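Local coordinates for LPS-assembly lipoprotein (Caulobacter crescentus, PDB 4KWY) that probably acts, as an outer-membrane lipoprotein of the LptE family, in the assembly of lipopolysaccharide at the cell surface, at residues 6-10 with 130-135; 10-15 with 30-36; 94-98 with 114-118. One frame throughout, in Å; residues are numbered along the deposited sequence.

Contact 1 of 3, residues 6-10 with 130-135; sequences VESGL and LATWLA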
loop_
_atom_site.group_PDB
_atom_site.type_symbol
_atom_site.label_atom_id
_atom_site.label_comp_id
_atom_site.label_asym_id
_atom_site.label_seq_id
_atom_site.Cartn_x
_atom_site.Cartn_y
_atom_site.Cartn_z
ATOM N N VAL A 6 16.586 4.767 11.185
ATOM C CA VAL A 6 15.797 4.597 9.953
ATOM C C VAL A 6 14.469 3.933 10.342
ATOM O O VAL A 6 13.411 4.386 9.915
ATOM C CB VAL A 6 16.570 3.798 8.856
ATOM C CG1 VAL A 6 15.679 3.464 7.653
ATOM C CG2 VAL A 6 17.823 4.544 8.410
ATOM N N GLU A 7 14.533 2.888 11.190
ATOM C CA GLU A 7 13.375 2.143 11.699
ATOM C C GLU A 7 12.528 3.048 12.611
ATOM O O GLU A 7 11.298 2.952 12.593
ATOM C CB GLU A 7 13.833 0.861 12.430
ATOM C CG GLU A 7 14.349 -0.213 11.479
ATOM C CD GLU A 7 15.353 -1.224 12.001
ATOM O OE1 GLU A 7 16.031 -0.945 13.018
ATOM O OE2 GLU A 7 15.508 -2.278 11.344
ATOM N N SER A 8 13.201 3.948 13.373
ATOM C CA SER A 8 12.603 4.971 14.247
ATOM C C SER A 8 11.941 6.067 13.385
ATOM O O SER A 8 10.925 6.646 13.784
ATOM C CB SER A 8 13.671 5.576 15.159
ATOM O OG SER A 8 13.262 6.780 15.787
ATOM N N GLY A 9 12.547 6.337 12.227
ATOM C CA GLY A 9 12.071 7.299 11.247
ATOM C C GLY A 9 10.866 6.767 10.500
ATOM O O GLY A 9 9.904 7.504 10.265
ATOM N N LEU A 10 10.903 5.474 10.135
ATOM C CA LEU A 10 9.809 4.827 9.415
ATOM C C LEU A 10 8.548 4.785 10.272
ATOM O O LEU A 10 7.461 5.069 9.765
ATOM C CB LEU A 10 10.180 3.405 8.947
ATOM C CG LEU A 10 11.114 3.283 7.750
ATOM C CD1 LEU A 10 11.724 1.909 7.698
ATOM C CD2 LEU A 10 10.415 3.622 6.443
ATOM N N LEU A 130 10.840 4.373 0.944
ATOM C CA LEU A 130 10.904 5.311 2.067
ATOM C C LEU A 130 12.125 5.041 2.955
ATOM O O LEU A 130 12.726 5.998 3.461
ATOM C CB LEU A 130 9.647 5.238 2.925
ATOM C CG LEU A 130 8.331 5.694 2.331
ATOM C CD1 LEU A 130 7.216 5.298 3.240
ATOM C CD2 LEU A 130 8.271 7.188 2.141
ATOM N N ALA A 131 12.474 3.738 3.174
ATOM C CA ALA A 131 13.640 3.333 3.986
ATOM C C ALA A 131 14.930 3.774 3.320
ATOM O O ALA A 131 15.859 4.169 4.018
ATOM C CB ALA A 131 13.657 1.834 4.208
ATOM N N THR A 132 14.954 3.760 1.975
ATOM C CA THR A 132 16.061 4.203 1.123
ATOM C C THR A 132 16.201 5.721 1.254
ATOM O O THR A 132 17.311 6.237 1.318
ATOM C CB THR A 132 15.804 3.746 -0.339
ATOM O OG1 THR A 132 15.672 2.321 -0.362
ATOM C CG2 THR A 132 16.917 4.162 -1.311
ATOM N N TRP A 133 15.072 6.421 1.319
ATOM C CA TRP A 133 15.012 7.883 1.443
ATOM C C TRP A 133 15.491 8.350 2.862
ATOM O O TRP A 133 16.353 9.227 2.952
ATOM C CB TRP A 133 13.588 8.350 1.102
ATOM C CG TRP A 133 13.445 9.830 1.036
ATOM C CD1 TRP A 133 13.767 10.646 -0.008
ATOM C CD2 TRP A 133 12.914 10.672 2.059
ATOM N NE1 TRP A 133 13.480 11.954 0.310
ATOM C CE2 TRP A 133 12.963 12.000 1.578
ATOM C CE3 TRP A 133 12.450 10.438 3.366
ATOM C CZ2 TRP A 133 12.543 13.085 2.349
ATOM C CZ3 TRP A 133 12.035 11.517 4.131
ATOM C CH2 TRP A 133 12.083 12.818 3.621
ATOM N N LEU A 134 14.980 7.704 3.939
ATOM C CA LEU A 134 15.337 7.920 5.349
ATOM C C LEU A 134 16.779 7.458 5.686
ATOM O O LEU A 134 17.344 7.912 6.690
ATOM C CB LEU A 134 14.373 7.164 6.270
ATOM C CG LEU A 134 13.039 7.798 6.619
ATOM C CD1 LEU A 134 12.114 6.752 7.158
ATOM C CD2 LEU A 134 13.190 8.944 7.644
ATOM N N ALA A 135 17.340 6.506 4.894
ATOM C CA ALA A 135 18.715 6.019 5.067
ATOM C C ALA A 135 19.712 7.099 4.661
ATOM O O ALA A 135 20.812 7.156 5.230
ATOM C CB ALA A 135 18.952 4.746 4.265
#
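Leu134 pushes one methyl against the backbone of the short helix 6-10, and the tight part of this helix-helix contact gathers round it. Leu134 CD1 lies 3.5 Å from Leu10 N and 3.6 Å from Gly9 C. A CB on Gly9 would collide with Leu134 CD2, so the bare glycine backbone lets the leucine come this close. Leu10 crosses the Leu134 side chain obliquely, with Leu10 CD2 3.6 Å from Leu134 CD1. Leu10 CD2 also lies 3.9 Å from Leu130 CB. Leu130 and Leu134 carry this side inward, onto Ile13 and the strands behind it.

Val6 is well packed too: Val6 CG1, anti to the backbone nitrogen (chi1 172°), lies 3.7 Å from Ala131 O, and Val6 CG2 meets Ala135 CA at 3.8 Å. The packing thins toward solvent, where Ala135 is exposed and the side chains approach only to 4.3 Å, from Val6 CG2 to Ala135 CB. Glu7, also exposed, is turned away from the long helix. The two axes approach to 9.4 Å at 122°. These two segments are joined by apolar packing, with no hydrogen bond between them, which would probably tolerate small shifts more readily than directional polar bonds.

Contact 2 of 3, residues 10-15 with 30-36; sequences LSSIET and LDDALAH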
loop_
_atom_site.group_PDB
_atom_site.type_symbol
_atom_site.label_atom_id
_atom_site.label_comp_id
_atom_site.label_asym_id
_atom_site.label_seq_id
_atom_site.Cartn_x
_atom_site.Cartn_y
_atom_site.Cartn_z
ATOM N N LEU A 10 10.903 5.474 10.135
ATOM C CA LEU A 10 9.809 4.827 9.415
ATOM C C LEU A 10 8.548 4.785 10.272
ATOM O O LEU A 10 7.461 5.069 9.765
ATOM C CB LEU A 10 10.180 3.405 8.947
ATOM C CG LEU A 10 11.114 3.283 7.750
ATOM C CD1 LEU A 10 11.724 1.909 7.698
ATOM C CD2 LEU A 10 10.415 3.622 6.443
ATOM N N SER A 11 8.693 4.492 11.577
ATOM C CA SER A 11 7.545 4.432 12.470
ATOM C C SER A 11 7.037 5.839 12.811
ATOM O O SER A 11 5.949 5.943 13.381
ATOM C CB SER A 11 7.851 3.614 13.724
ATOM O OG SER A 11 8.984 4.085 14.434
ATOM N N SER A 12 7.778 6.920 12.410
ATOM C CA SER A 12 7.327 8.314 12.604
ATOM C C SER A 12 6.397 8.752 11.445
ATOM O O SER A 12 5.808 9.829 11.508
ATOM C CB SER A 12 8.509 9.273 12.743
ATOM O OG SER A 12 9.152 9.519 11.502
ATOM N N ILE A 13 6.251 7.901 10.403
ATOM C CA ILE A 13 5.409 8.172 9.229
ATOM C C ILE A 13 3.954 7.722 9.489
ATOM O O ILE A 13 3.670 6.533 9.689
ATOM C CB ILE A 13 5.971 7.540 7.927
ATOM C CG1 ILE A 13 7.388 8.050 7.592
ATOM C CG2 ILE A 13 5.031 7.781 6.766
ATOM C CD1 ILE A 13 8.133 7.239 6.472
ATOM N N GLU A 14 3.037 8.683 9.430
ATOM C CA GLU A 14 1.617 8.418 9.579
ATOM C C GLU A 14 0.982 8.354 8.204
ATOM O O GLU A 14 1.033 9.320 7.439
ATOM C CB GLU A 14 0.971 9.495 10.425
ATOM C CG GLU A 14 -0.401 9.128 10.935
ATOM C CD GLU A 14 -0.941 10.225 11.821
ATOM O OE1 GLU A 14 -0.540 10.292 13.007
ATOM O OE2 GLU A 14 -1.712 11.062 11.301
ATOM N N THR A 15 0.392 7.211 7.897
ATOM C CA THR A 15 -0.211 6.917 6.600
ATOM C C THR A 15 -1.659 7.368 6.603
ATOM O O THR A 15 -2.416 7.066 7.526
ATOM C CB THR A 15 -0.005 5.444 6.263
ATOM O OG1 THR A 15 1.358 5.142 6.547
ATOM C CG2 THR A 15 -0.278 5.126 4.797
ATOM N N LEU A 30 0.845 -0.796 5.439
ATOM C CA LEU A 30 1.929 0.155 5.660
ATOM C C LEU A 30 2.094 0.447 7.162
ATOM O O LEU A 30 3.224 0.514 7.614
ATOM C CB LEU A 30 1.700 1.457 4.872
ATOM C CG LEU A 30 2.152 1.458 3.417
ATOM C CD1 LEU A 30 1.551 2.598 2.678
ATOM C CD2 LEU A 30 3.658 1.568 3.301
ATOM N N ASP A 31 0.988 0.561 7.943
ATOM C CA ASP A 31 1.070 0.778 9.407
ATOM C C ASP A 31 1.812 -0.385 10.068
ATOM O O ASP A 31 2.538 -0.176 11.035
ATOM C CB ASP A 31 -0.322 0.972 10.053
ATOM C CG ASP A 31 -0.935 2.359 9.889
ATOM O OD1 ASP A 31 -0.168 3.327 9.646
ATOM O OD2 ASP A 31 -2.179 2.485 10.045
ATOM N N ASP A 32 1.670 -1.594 9.496
ATOM C CA ASP A 32 2.346 -2.820 9.926
ATOM C C ASP A 32 3.826 -2.811 9.518
ATOM O O ASP A 32 4.693 -2.977 10.377
ATOM C CB ASP A 32 1.636 -4.042 9.322
ATOM C CG ASP A 32 0.577 -4.685 10.198
ATOM O OD1 ASP A 32 -0.079 -3.952 10.983
ATOM O OD2 ASP A 32 0.365 -5.911 10.064
ATOM N N ALA A 33 4.104 -2.616 8.218
ATOM C CA ALA A 33 5.446 -2.557 7.638
ATOM C C ALA A 33 6.289 -1.387 8.221
ATOM O O ALA A 33 7.477 -1.565 8.490
ATOM C CB ALA A 33 5.345 -2.433 6.123
ATOM N N LEU A 34 5.671 -0.214 8.429
ATOM C CA LEU A 34 6.340 0.969 8.980
ATOM C C LEU A 34 6.430 0.922 10.515
ATOM O O LEU A 34 7.273 1.618 11.076
ATOM C CB LEU A 34 5.644 2.279 8.536
ATOM C CG LEU A 34 5.604 2.595 7.022
ATOM C CD1 LEU A 34 4.745 3.808 6.738
ATOM C CD2 LEU A 34 6.986 2.782 6.437
ATOM N N ALA A 35 5.588 0.093 11.185
ATOM C CA ALA A 35 5.504 -0.070 12.657
ATOM C C ALA A 35 5.014 1.223 13.359
ATOM O O ALA A 35 5.343 1.469 14.531
ATOM C CB ALA A 35 6.839 -0.528 13.244
ATOM N N HIS A 36 4.187 2.022 12.648
ATOM C CA HIS A 36 3.622 3.238 13.207
ATOM C C HIS A 36 2.450 2.876 14.122
ATOM O O HIS A 36 1.418 2.385 13.660
ATOM C CB HIS A 36 3.204 4.264 12.130
ATOM C CG HIS A 36 2.587 5.513 12.718
ATOM N ND1 HIS A 36 3.352 6.441 13.412
ATOM C CD2 HIS A 36 1.292 5.907 12.758
ATOM C CE1 HIS A 36 2.508 7.372 13.827
ATOM N NE2 HIS A 36 1.256 7.092 13.465
#
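With CG anti to the backbone nitrogen (chi1 179°) and the imidazole turned by a chi2 of 71°, His36 brings ND1 to the carbonyl O of Ser11. The resulting hydrogen bond, 2.6 Å from His36 ND1 to Ser11 O with an angle of 159° at the hydrogen, keeps the acceptor in the ring plane. One face of the imidazole rests over the strand backbone, Glu14 CA standing 4.2 Å from the centroid of the His36 ring in a CH-pi contact. Glu14 CG comes 3.6 Å from His36 NE2, while the Glu14 carboxylate goes on to a salt bridge with Lys45. A phenylalanine in place of His36 would probably leave the Ser11 carbonyl O without the N-H that now grips it.

Leu34 packs its branches against Leu10, Ile13 and Thr15. Leu34 CD2 meets Leu10 CD2 at 3.5 Å, and Leu34 CD1 lies 4.0 Å from Ile13 CG2. Leu34 CD1 is also 3.6 Å from Thr15 OG1, a buried hydroxyl with no polar partner in the model. Farther along, Thr15 CG2 packs on Leu30 CD1 at 3.8 Å. Strand and helix run nearly antiparallel, as expected of the first two elements of a beta-alpha-beta crossover, here completed by the parallel strand 44-50.

Contact 3 of 3, residues 94-98 with 114-118; sequences VSVTY and GQERA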
loop_
_atom_site.group_PDB
_atom_site.type_symbol
_atom_site.label_atom_id
_atom_site.label_comp_id
_atom_site.label_asym_id
_atom_site.label_seq_id
_atom_site.Cartn_x
_atom_site.Cartn_y
_atom_site.Cartn_z
ATOM N N VAL A 94 1.264 -2.499 -8.731
ATOM C CA VAL A 94 1.394 -3.912 -8.382
ATOM C C VAL A 94 0.276 -4.724 -9.069
ATOM O O VAL A 94 -0.880 -4.283 -9.091
ATOM C CB VAL A 94 1.365 -4.082 -6.836
ATOM C CG1 VAL A 94 1.292 -5.559 -6.447
ATOM C CG2 VAL A 94 2.587 -3.435 -6.196
ATOM N N SER A 95 0.613 -5.918 -9.568
ATOM C CA SER A 95 -0.360 -6.841 -10.172
ATOM C C SER A 95 -0.311 -8.186 -9.506
ATOM O O SER A 95 0.764 -8.676 -9.211
ATOM C CB SER A 95 -0.105 -7.018 -11.663
ATOM O OG SER A 95 -0.684 -5.912 -12.327
ATOM N N VAL A 96 -1.486 -8.766 -9.245
ATOM C CA VAL A 96 -1.650 -10.100 -8.686
ATOM C C VAL A 96 -2.701 -10.849 -9.510
ATOM O O VAL A 96 -3.522 -10.237 -10.214
ATOM C CB VAL A 96 -2.012 -10.115 -7.172
ATOM C CG1 VAL A 96 -0.941 -9.461 -6.333
ATOM C CG2 VAL A 96 -3.376 -9.490 -6.898
ATOM N N THR A 97 -2.661 -12.178 -9.423
ATOM C CA THR A 97 -3.657 -13.059 -9.986
ATOM C C THR A 97 -4.284 -13.831 -8.825
ATOM O O THR A 97 -3.675 -13.970 -7.756
ATOM C CB THR A 97 -3.115 -13.985 -11.079
ATOM O OG1 THR A 97 -2.163 -14.877 -10.526
ATOM C CG2 THR A 97 -2.573 -13.237 -12.305
ATOM N N TYR A 98 -5.530 -14.267 -9.011
ATOM C CA TYR A 98 -6.232 -15.127 -8.066
ATOM C C TYR A 98 -7.038 -16.070 -8.860
ATOM O O TYR A 98 -7.502 -15.737 -9.962
ATOM C CB TYR A 98 -7.067 -14.390 -6.998
ATOM C CG TYR A 98 -8.175 -13.502 -7.515
ATOM C CD1 TYR A 98 -9.463 -14.001 -7.710
ATOM C CD2 TYR A 98 -7.957 -12.142 -7.741
ATOM C CE1 TYR A 98 -10.502 -13.173 -8.139
ATOM C CE2 TYR A 98 -8.985 -11.309 -8.192
ATOM C CZ TYR A 98 -10.258 -11.824 -8.370
ATOM O OH TYR A 98 -11.269 -11.027 -8.836
ATOM N N GLY A 114 -6.403 -11.869 -2.985
ATOM C CA GLY A 114 -5.675 -11.183 -4.053
ATOM C C GLY A 114 -5.464 -9.712 -3.721
ATOM O O GLY A 114 -4.359 -9.170 -3.860
ATOM N N GLN A 115 -6.512 -9.067 -3.220
ATOM C CA GLN A 115 -6.465 -7.662 -2.809
ATOM C C GLN A 115 -5.466 -7.418 -1.652
ATOM O O GLN A 115 -4.704 -6.437 -1.683
ATOM C CB GLN A 115 -7.864 -7.209 -2.425
ATOM C CG GLN A 115 -8.736 -7.023 -3.655
ATOM C CD GLN A 115 -10.073 -6.444 -3.343
ATOM O OE1 GLN A 115 -10.709 -6.774 -2.330
ATOM N NE2 GLN A 115 -10.544 -5.599 -4.242
ATOM N N GLU A 116 -5.426 -8.340 -0.678
ATOM C CA GLU A 116 -4.506 -8.298 0.457
ATOM C C GLU A 116 -3.054 -8.466 -0.015
ATOM O O GLU A 116 -2.161 -7.749 0.443
ATOM C CB GLU A 116 -4.878 -9.383 1.482
ATOM C CG GLU A 116 -5.888 -8.888 2.507
ATOM C CD GLU A 116 -6.974 -9.864 2.936
ATOM O OE1 GLU A 116 -6.706 -11.090 2.968
ATOM O OE2 GLU A 116 -8.089 -9.390 3.267
ATOM N N ARG A 117 -2.830 -9.389 -0.971
ATOM C CA ARG A 117 -1.520 -9.676 -1.534
ATOM C C ARG A 117 -1.004 -8.486 -2.369
ATOM O O ARG A 117 0.181 -8.151 -2.279
ATOM C CB ARG A 117 -1.578 -10.963 -2.347
ATOM C CG ARG A 117 -1.647 -12.198 -1.443
ATOM C CD ARG A 117 -1.393 -13.467 -2.232
ATOM N NE ARG A 117 -2.555 -13.872 -3.012
ATOM C CZ ARG A 117 -2.650 -13.760 -4.332
ATOM N NH1 ARG A 117 -1.638 -13.270 -5.038
ATOM N NH2 ARG A 117 -3.750 -14.145 -4.957
ATOM N N ALA A 118 -1.900 -7.813 -3.122
ATOM C CA ALA A 118 -1.550 -6.605 -3.883
ATOM C C ALA A 118 -1.133 -5.511 -2.909
ATOM O O ALA A 118 -0.028 -4.977 -3.031
ATOM C CB ALA A 118 -2.732 -6.159 -4.736
#
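The carbonyl O of Thr97 receives the shortest polar bond of this contact, 2.8 Å from Arg117 NH2 to Thr97 O. The bond is nearly straight, 171° at the hydrogen, and the oxygen lies in the guanidinium plane, so the arginine presents its edge to the strand. The donor stands a little out of the plane of the carbonyl. Arg117 reaches this point through a bend in its chain at chi3 (-77°), which turns the guanidinium back toward the strand. A salt bridge from Arg117 NE to Asp113, just before this helical segment, holds the group at a second point; together the two bonds would restrict its rotation, and the carboxylate probably balances its charge. The aliphatic surroundings are close as well: Val96 CB lies 3.8 Å from Arg117 NH1, and Tyr98 CB is near the guanidinium plane beside Arg117 NH2.

Beside the arginine, Val96 packs against the helix backbone. Val96 CG2 touches Gly114 O at 3.2 Å, and Val96 CG1 lies 3.7 Å from Ala118 N. Those two backbone atoms are already joined by a helical hydrogen bond, so the valine adds apolar cover to a satisfied pair. Ala118 CB meets Val96 CG2 at 4.0 Å, and Val94 CG1 approaches Ala118 O at 3.7 Å. At the other end Gly114 makes room for Tyr98, since a CB there would run into the ring.

Strand and helix segments run at 154° with their axes 8.0 Å apart. Through backbone bonds to Met72, Leu70 and Phe68, residues 94-98 pair with strand 67-80, and Ala118 also touches Met72. Helix 104-135 thus packs over two neighbouring strands of the sheet at once.

Starting at the N terminus, the chain enters contact 1 on helix 5-10, and that loop closes 120 residues later near the end of helix 104-135. Everything else nests inside it. Contact 2 opens next, sharing Leu10, and closes early, when helix 21-34 has folded back on strand 13-17. Contact 3 follows in series, formed as helix 104-135 returns over strand 86-99. Contacts 1 and 2 touch, so the two are packed against each other through Ile13, Leu34, Leu130 and Leu134. Contact 3 lies on the opposite side of the chain's centre, about 26 Å from contact 1 between centres, yet both use the long helix, which spans the two regions.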